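Local coordinates for protein Niban 2 (Homo sapiens, PDB 7CTP) that may help suppress apoptosis and may promote melanoma cell invasion, this piece holding its PH domain and a large helical region, at residues A[134-137]-A[141-144]; A[362-367]-A[470-475]; A[445-450]-A[466-471]. All blocks are in the same frame, centred on the assembly; numbering follows the deposited sequence.

Interaction 1: A[134-137]-A[141-144]; sequences IGNS and TTAK
Within the PH domain region of Niban 2, a type I beta turn from Ile134 to Ser137 lies at the start of the loop after helix 127-134, and that loop, on its way to strand 157-162, folds Thr141 back against the turn. The CB of Thr141 points toward the turn, and its OG1 lies 3.3 Å from the carbonyl oxygen of Gly135. With chi1 near -44°, OG1 stays beside the threonine's own backbone N, while CG2 also comes near the Gly135 oxygen. One water bridges the two sides: it donates to Asn136 OD1 at 2.9 Å and accepts from Thr141 OG1 at 2.6 Å. The Asn136 amide otherwise has a looser neighbour, CG2 of Thr142, 4.1 Å from OD1, where the two side chains cross at about a right angle. The touching residues lie at the surface, and the contact is small and polar, helped by this bridging water. Ser137 O accepts a hydrogen bond from Lys249 NZ, tying the turn to helix 232-252. The turn itself is closed twice at one acceptor: Ile134 O takes Ser137 N at 3.1 Å and, in the carbonyl plane, Ser137 OG at 2.7 Å.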
loop_
_atom_site.group_PDB
_atom_site.type_symbol
_atom_site.label_atom_id
_atom_site.label_comp_id
_atom_site.label_asym_id
_atom_site.label_seq_id
_atom_site.Cartn_x
_atom_site.Cartn_y
_atom_site.Cartn_z
ATOM N N ILE A 134 7.816 -19.492 10.027
ATOM C CA ILE A 134 9.147 -19.718 9.460
ATOM C C ILE A 134 9.508 -21.193 9.362
ATOM O O ILE A 134 10.600 -21.522 8.878
ATOM C CB ILE A 134 10.252 -18.994 10.254
ATOM C CG1 ILE A 134 10.374 -19.565 11.674
ATOM C CG2 ILE A 134 9.994 -17.493 10.284
ATOM C CD1 ILE A 134 11.641 -19.143 12.400
ATOM N N GLY A 135 8.609 -22.093 9.763
ATOM C CA GLY A 135 8.984 -23.493 9.896
ATOM C C GLY A 135 9.395 -24.151 8.591
ATOM O O GLY A 135 10.235 -25.058 8.582
ATOM N N ASN A 136 8.799 -23.725 7.475
ATOM C CA ASN A 136 9.105 -24.317 6.176
ATOM C C ASN A 136 9.909 -23.372 5.293
ATOM O O ASN A 136 9.875 -23.476 4.064
ATOM C CB ASN A 136 7.819 -24.761 5.479
ATOM C CG ASN A 136 7.149 -25.909 6.208
ATOM O OD1 ASN A 136 7.596 -27.056 6.127
ATOM N ND2 ASN A 136 6.090 -25.600 6.945
ATOM N N SER A 137 10.642 -22.449 5.913
ATOM C CA SER A 137 11.485 -21.546 5.140
ATOM C C SER A 137 12.664 -22.279 4.518
ATOM O O SER A 137 13.230 -21.803 3.534
ATOM C CB SER A 137 11.972 -20.394 6.015
ATOM O OG SER A 137 12.626 -20.868 7.177
ATOM N N THR A 141 11.851 -30.044 6.152
ATOM C CA THR A 141 11.845 -29.976 7.609
ATOM C C THR A 141 11.055 -31.116 8.229
ATOM O O THR A 141 11.485 -31.712 9.224
ATOM C CB THR A 141 11.262 -28.647 8.066
ATOM O OG1 THR A 141 11.816 -27.592 7.268
ATOM C CG2 THR A 141 11.605 -28.427 9.509
ATOM N N THR A 142 9.881 -31.398 7.691
ATOM C CA THR A 142 9.016 -32.416 8.261
ATOM C C THR A 142 9.282 -33.803 7.697
ATOM O O THR A 142 8.643 -34.767 8.133
ATOM C CB THR A 142 7.563 -32.023 8.027
ATOM O OG1 THR A 142 7.211 -32.300 6.664
ATOM C CG2 THR A 142 7.376 -30.536 8.290
ATOM N N ALA A 143 10.206 -33.921 6.744
ATOM C CA ALA A 143 10.509 -35.199 6.104
ATOM C C ALA A 143 11.622 -35.924 6.860
ATOM O O ALA A 143 12.734 -36.107 6.365
ATOM C CB ALA A 143 10.886 -34.978 4.644
ATOM N N LYS A 144 11.299 -36.337 8.082
ATOM C CA LYS A 144 12.264 -37.021 8.937
ATOM C C LYS A 144 12.367 -38.501 8.575
ATOM O O LYS A 144 13.196 -38.893 7.750
ATOM C CB LYS A 144 11.884 -36.863 10.414
ATOM C CG LYS A 144 11.873 -35.411 10.913
ATOM C CD LYS A 144 12.198 -35.333 12.405
ATOM C CE LYS A 144 10.947 -35.411 13.280
ATOM N NZ LYS A 144 10.433 -36.796 13.495
HETATM O O HOH W 1 10.266 -27.662 5.207
#

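Interaction 2: A[362-367]-A[470-475]; sequences DVFFKE and RVLERV
The helical segments 362-367 and 470-475 run nearly antiparallel, their axes at 170° and 11.3 Å apart, with Phe365 and Leu472 the nearest pair of alpha carbons at 7.8 Å. The gap is filled by two phenylalanines, a leucine and a valine, and the contact is wholly apolar. Leu472 is shared by two rings, one methyl to each. Its CD1 meets CE2 of Phe364 at 3.6 Å, and its CD2 meets CE1 of Phe365 at 3.9 Å, so that the forked end of the leucine fits between two consecutive phenylalanines of the facing helix. The two approaches differ: Phe364 and Leu472 slide past each other in opposite directions, whereas Phe365 and Leu472 cross at about a right angle. CG of Leu472 stands anti to the backbone N (chi1 170°), which carries the fork out from the helix although the CB itself does not point across. One helical turn further on, Val475 sends CG1 to the far end of the Phe364 ring, 3.7 Å from CZ and nearly as close to CE2. The Phe364 ring therefore has two methyls, Leu472 CD1 and Val475 CG1, gathered at its CE2-CZ end, both coming in obliquely. Phe364, Leu472 and Val475 are buried, while Phe365 is exposed and borders the contact on its outer side. Segment 362-367 belongs to helix 342-378 and segment 470-475 to helix 464-511, two long helices of the helical part of the protein. Helix 422-455 packs against both: its Met440 touches Val363 and Phe364, and its Phe447 touches Val471. Leu57, from a loop, reaches Val475, and Leu476 of helix 464-511 also touches both phenylalanines.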
loop_
_atom_site.group_PDB
_atom_site.type_symbol
_atom_site.label_atom_id
_atom_site.label_comp_id
_atom_site.label_asym_id
_atom_site.label_seq_id
_atom_site.Cartn_x
_atom_site.Cartn_y
_atom_site.Cartn_z
ATOM N N ASP A 362 -19.583 7.139 12.410
ATOM C CA ASP A 362 -20.075 7.077 13.782
ATOM C C ASP A 362 -19.037 7.598 14.766
ATOM O O ASP A 362 -19.380 8.295 15.727
ATOM C CB ASP A 362 -20.480 5.642 14.123
ATOM C CG ASP A 362 -21.656 5.155 13.298
ATOM O OD1 ASP A 362 -22.273 5.984 12.587
ATOM O OD2 ASP A 362 -21.967 3.944 13.355
ATOM N N VAL A 363 -17.760 7.276 14.541
ATOM C CA VAL A 363 -16.713 7.767 15.428
ATOM C C VAL A 363 -16.585 9.281 15.310
ATOM O O VAL A 363 -16.403 9.988 16.310
ATOM C CB VAL A 363 -15.381 7.056 15.118
ATOM C CG1 VAL A 363 -14.221 7.778 15.790
ATOM C CG2 VAL A 363 -15.433 5.600 15.601
ATOM N N PHE A 364 -16.681 9.796 14.082
ATOM C CA PHE A 364 -16.624 11.237 13.857
ATOM C C PHE A 364 -17.769 11.937 14.576
ATOM O O PHE A 364 -17.563 12.923 15.294
ATOM C CB PHE A 364 -16.681 11.513 12.357
ATOM C CG PHE A 364 -16.831 12.964 12.007
ATOM C CD1 PHE A 364 -15.832 13.875 12.315
ATOM C CD2 PHE A 364 -17.972 13.413 11.364
ATOM C CE1 PHE A 364 -15.970 15.215 11.991
ATOM C CE2 PHE A 364 -18.118 14.750 11.036
ATOM C CZ PHE A 364 -17.118 15.648 11.348
ATOM N N PHE A 365 -18.981 11.415 14.399
ATOM C CA PHE A 365 -20.175 11.981 15.027
ATOM C C PHE A 365 -20.048 12.008 16.545
ATOM O O PHE A 365 -20.401 13.006 17.188
ATOM C CB PHE A 365 -21.390 11.163 14.596
ATOM C CG PHE A 365 -22.710 11.748 14.999
ATOM C CD1 PHE A 365 -23.382 12.607 14.150
ATOM C CD2 PHE A 365 -23.299 11.407 16.205
ATOM C CE1 PHE A 365 -24.608 13.142 14.501
ATOM C CE2 PHE A 365 -24.529 11.942 16.556
ATOM C CZ PHE A 365 -25.179 12.808 15.705
ATOM N N LYS A 366 -19.536 10.920 17.134
ATOM C CA LYS A 366 -19.371 10.853 18.584
ATOM C C LYS A 366 -18.352 11.869 19.080
ATOM O O LYS A 366 -18.575 12.535 20.098
ATOM C CB LYS A 366 -18.958 9.440 18.995
ATOM C CG LYS A 366 -18.474 9.333 20.432
ATOM C CD LYS A 366 -18.041 7.915 20.758
ATOM C CE LYS A 366 -17.162 7.896 21.990
ATOM N NZ LYS A 366 -17.810 8.654 23.096
ATOM N N GLU A 367 -17.231 12.017 18.365
ATOM C CA GLU A 367 -16.184 12.918 18.829
ATOM C C GLU A 367 -16.636 14.370 18.745
ATOM O O GLU A 367 -16.341 15.173 19.640
ATOM C CB GLU A 367 -14.907 12.687 18.020
ATOM C CG GLU A 367 -14.249 11.354 18.333
ATOM C CD GLU A 367 -13.853 11.234 19.791
ATOM O OE1 GLU A 367 -13.217 12.170 20.322
ATOM O OE2 GLU A 367 -14.182 10.199 20.404
ATOM N N ARG A 470 -25.059 22.391 13.408
ATOM C CA ARG A 470 -25.376 22.671 12.008
ATOM C C ARG A 470 -24.168 22.458 11.111
ATOM O O ARG A 470 -24.306 21.954 9.991
ATOM C CB ARG A 470 -25.899 24.098 11.833
ATOM C CG ARG A 470 -27.414 24.196 11.750
ATOM C CD ARG A 470 -27.879 25.627 11.979
ATOM N NE ARG A 470 -27.202 26.593 11.113
ATOM C CZ ARG A 470 -26.360 27.530 11.538
ATOM N NH1 ARG A 470 -25.804 28.368 10.671
ATOM N NH2 ARG A 470 -26.051 27.622 12.823
ATOM N N VAL A 471 -22.985 22.863 11.575
ATOM C CA VAL A 471 -21.761 22.571 10.837
ATOM C C VAL A 471 -21.551 21.064 10.743
ATOM O O VAL A 471 -21.155 20.537 9.694
ATOM C CB VAL A 471 -20.565 23.276 11.500
ATOM C CG1 VAL A 471 -19.246 22.759 10.924
ATOM C CG2 VAL A 471 -20.677 24.785 11.328
ATOM N N LEU A 472 -21.825 20.348 11.839
ATOM C CA LEU A 472 -21.693 18.895 11.842
ATOM C C LEU A 472 -22.628 18.263 10.820
ATOM O O LEU A 472 -22.224 17.384 10.051
ATOM C CB LEU A 472 -21.960 18.348 13.249
ATOM C CG LEU A 472 -22.110 16.835 13.411
ATOM C CD1 LEU A 472 -20.800 16.121 13.063
ATOM C CD2 LEU A 472 -22.550 16.467 14.812
ATOM N N GLU A 473 -23.882 18.720 10.779
ATOM C CA GLU A 473 -24.832 18.160 9.823
ATOM C C GLU A 473 -24.399 18.436 8.385
ATOM O O GLU A 473 -24.608 17.602 7.496
ATOM C CB GLU A 473 -26.233 18.711 10.095
ATOM C CG GLU A 473 -27.380 17.804 9.660
ATOM C CD GLU A 473 -27.353 16.427 10.317
ATOM O OE1 GLU A 473 -27.068 16.333 11.532
ATOM O OE2 GLU A 473 -27.621 15.433 9.603
ATOM N N ARG A 474 -23.777 19.597 8.139
ATOM C CA ARG A 474 -23.266 19.898 6.803
ATOM C C ARG A 474 -22.103 18.985 6.434
ATOM O O ARG A 474 -21.992 18.547 5.282
ATOM C CB ARG A 474 -22.817 21.354 6.712
ATOM C CG ARG A 474 -23.923 22.342 6.416
ATOM C CD ARG A 474 -23.400 23.769 6.471
ATOM N NE ARG A 474 -22.503 24.084 5.361
ATOM C CZ ARG A 474 -21.518 24.976 5.430
ATOM N NH1 ARG A 474 -21.302 25.642 6.558
ATOM N NH2 ARG A 474 -20.747 25.203 4.372
ATOM N N VAL A 475 -21.207 18.727 7.387
ATOM C CA VAL A 475 -20.050 17.883 7.105
ATOM C C VAL A 475 -20.488 16.438 6.894
ATOM O O VAL A 475 -19.940 15.724 6.045
ATOM C CB VAL A 475 -19.006 18.025 8.231
ATOM C CG1 VAL A 475 -17.831 17.065 8.023
ATOM C CG2 VAL A 475 -18.510 19.461 8.291
#

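Interaction 3: A[445-450]-A[466-471]; sequences YTFETL and KSIQRV
The side chains of Phe447 and Val471 cross at about a right angle, and these two residues cover the largest areas in the contact between helical segments 445-450 and 466-471. The valine's CG1 comes in obliquely along one side of the ring, 3.6 Å from CD1 and only slightly farther from CE1. What brings the ring there is a first torsion that sets CG opposite the backbone N (chi1 -176°), since the CB of Phe447 does not itself aim at the other helix. Farther out on the same ring, the carbonyl oxygen of Ile468 lies at the edge in the ring plane, 3.9 Å from CE1, and Ile468 CG2 stands 4.2 Å from CZ. Leu450, one turn along, meets the same valine methyl with its CB rather than its branched end, 4.0 Å from Val471 CG1, so that CG1 touches both residues. Trimming Phe447 to an alanine would probably open a gap beside Val471 CG1 and leave Ile468 CG2 without its aromatic neighbour. All four of these residues are buried. The segments belong to a helical hairpin of helices 422-455 and 464-511, successive in the chain and joined by a short connection; here their axes make an angle of 138° at 10.4 Å. Near that connection, Arg470 NH1 forms a salt bridge to Glu454 OE1, adding a polar tie between the same helices. Helix 342-378 packs against this pair, with Phe364 and Val368 on Phe447 and Asn372 on Ile468.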
loop_
_atom_site.group_PDB
_atom_site.type_symbol
_atom_site.label_atom_id
_atom_site.label_comp_id
_atom_site.label_asym_id
_atom_site.label_seq_id
_atom_site.Cartn_x
_atom_site.Cartn_y
_atom_site.Cartn_z
ATOM N N TYR A 445 -10.883 17.894 9.150
ATOM C CA TYR A 445 -10.349 19.126 8.566
ATOM C C TYR A 445 -11.479 20.023 8.079
ATOM O O TYR A 445 -11.484 21.237 8.328
ATOM C CB TYR A 445 -9.394 18.811 7.414
ATOM C CG TYR A 445 -8.879 20.061 6.722
ATOM C CD1 TYR A 445 -7.960 20.895 7.350
ATOM C CD2 TYR A 445 -9.324 20.412 5.455
ATOM C CE1 TYR A 445 -7.492 22.038 6.733
ATOM C CE2 TYR A 445 -8.861 21.559 4.828
ATOM C CZ TYR A 445 -7.945 22.364 5.473
ATOM O OH TYR A 445 -7.473 23.510 4.858
ATOM N N THR A 446 -12.440 19.435 7.363
ATOM C CA THR A 446 -13.596 20.194 6.896
ATOM C C THR A 446 -14.373 20.782 8.067
ATOM O O THR A 446 -14.757 21.960 8.045
ATOM C CB THR A 446 -14.501 19.300 6.052
ATOM O OG1 THR A 446 -13.763 18.787 4.934
ATOM C CG2 THR A 446 -15.697 20.092 5.545
ATOM N N PHE A 447 -14.612 19.972 9.104
ATOM C CA PHE A 447 -15.342 20.460 10.272
ATOM C C PHE A 447 -14.642 21.658 10.895
ATOM O O PHE A 447 -15.283 22.664 11.217
ATOM C CB PHE A 447 -15.512 19.356 11.319
ATOM C CG PHE A 447 -16.339 19.786 12.506
ATOM C CD1 PHE A 447 -17.723 19.858 12.410
ATOM C CD2 PHE A 447 -15.732 20.151 13.703
ATOM C CE1 PHE A 447 -18.489 20.274 13.491
ATOM C CE2 PHE A 447 -16.491 20.564 14.786
ATOM C CZ PHE A 447 -17.867 20.621 14.683
ATOM N N GLU A 448 -13.322 21.564 11.073
ATOM C CA GLU A 448 -12.572 22.665 11.670
ATOM C C GLU A 448 -12.672 23.918 10.810
ATOM O O GLU A 448 -12.969 25.012 11.309
ATOM C CB GLU A 448 -11.105 22.276 11.863
ATOM C CG GLU A 448 -10.261 23.426 12.414
ATOM C CD GLU A 448 -8.846 23.023 12.771
ATOM O OE1 GLU A 448 -8.387 21.953 12.314
ATOM O OE2 GLU A 448 -8.188 23.790 13.506
ATOM N N THR A 449 -12.440 23.768 9.505
ATOM C CA THR A 449 -12.452 24.917 8.606
ATOM C C THR A 449 -13.825 25.576 8.568
ATOM O O THR A 449 -13.940 26.806 8.647
ATOM C CB THR A 449 -12.017 24.489 7.208
ATOM O OG1 THR A 449 -10.781 23.772 7.302
ATOM C CG2 THR A 449 -11.812 25.709 6.320
ATOM N N LEU A 450 -14.883 24.770 8.458
ATOM C CA LEU A 450 -16.227 25.330 8.355
ATOM C C LEU A 450 -16.690 25.915 9.686
ATOM O O LEU A 450 -17.406 26.922 9.708
ATOM C CB LEU A 450 -17.203 24.263 7.861
ATOM C CG LEU A 450 -16.996 23.779 6.430
ATOM C CD1 LEU A 450 -18.243 23.082 5.920
ATOM C CD2 LEU A 450 -16.601 24.936 5.517
ATOM N N LYS A 466 -25.707 25.164 18.618
ATOM C CA LYS A 466 -26.555 25.075 17.436
ATOM C C LYS A 466 -25.748 25.209 16.153
ATOM O O LYS A 466 -26.036 24.531 15.161
ATOM C CB LYS A 466 -27.646 26.137 17.477
ATOM C CG LYS A 466 -28.452 26.192 16.193
ATOM C CD LYS A 466 -28.985 27.575 15.959
ATOM C CE LYS A 466 -28.215 28.346 14.911
ATOM N NZ LYS A 466 -28.852 28.238 13.567
ATOM N N SER A 467 -24.743 26.084 16.142
ATOM C CA SER A 467 -23.902 26.193 14.957
ATOM C C SER A 467 -22.966 24.994 14.844
ATOM O O SER A 467 -22.721 24.492 13.741
ATOM C CB SER A 467 -23.132 27.517 14.962
ATOM O OG SER A 467 -22.206 27.590 16.034
ATOM N N ILE A 468 -22.459 24.498 15.978
ATOM C CA ILE A 468 -21.683 23.258 15.948
ATOM C C ILE A 468 -22.505 22.132 15.326
ATOM O O ILE A 468 -22.054 21.449 14.400
ATOM C CB ILE A 468 -21.193 22.882 17.358
ATOM C CG1 ILE A 468 -19.933 23.675 17.719
ATOM C CG2 ILE A 468 -20.898 21.390 17.437
ATOM C CD1 ILE A 468 -19.400 23.385 19.102
ATOM N N GLN A 469 -23.738 21.945 15.808
ATOM C CA GLN A 469 -24.561 20.867 15.271
ATOM C C GLN A 469 -24.957 21.125 13.822
ATOM O O GLN A 469 -25.149 20.172 13.062
ATOM C CB GLN A 469 -25.797 20.640 16.148
ATOM C CG GLN A 469 -25.515 19.794 17.397
ATOM C CD GLN A 469 -26.715 19.653 18.325
ATOM O OE1 GLN A 469 -26.582 19.187 19.460
ATOM N NE2 GLN A 469 -27.895 20.041 17.844
ATOM N N ARG A 470 -25.059 22.391 13.408
ATOM C CA ARG A 470 -25.376 22.671 12.008
ATOM C C ARG A 470 -24.168 22.458 11.111
ATOM O O ARG A 470 -24.306 21.954 9.991
ATOM C CB ARG A 470 -25.899 24.098 11.833
ATOM C CG ARG A 470 -27.414 24.196 11.750
ATOM C CD ARG A 470 -27.879 25.627 11.979
ATOM N NE ARG A 470 -27.202 26.593 11.113
ATOM C CZ ARG A 470 -26.360 27.530 11.538
ATOM N NH1 ARG A 470 -25.804 28.368 10.671
ATOM N NH2 ARG A 470 -26.051 27.622 12.823
ATOM N N VAL A 471 -22.985 22.863 11.575
ATOM C CA VAL A 471 -21.761 22.571 10.837
ATOM C C VAL A 471 -21.551 21.064 10.743
ATOM O O VAL A 471 -21.155 20.537 9.694
ATOM C CB VAL A 471 -20.565 23.276 11.500
ATOM C CG1 VAL A 471 -19.246 22.759 10.924
ATOM C CG2 VAL A 471 -20.677 24.785 11.328
#

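Interactions 2 and 3 are neighbours, their centres about 8 Å apart. Both use helix 464-511, which meets helix 342-378 in the first and helix 422-455 in the second, so together they pack three helices into one apolar core. Val475 CG2 touches Phe447 CA at 3.9 Å, and Leu472 N lies close to the same phenylalanine, which makes the two contacts continuous. Both depend on phenylalanine rings meeting aliphatic methyls. Interaction 1 lies on the opposite side of the chain's centre, about 53 Å from interaction 2 between centres. It is a surface contact within one loop of the PH region, polar and bridged by water.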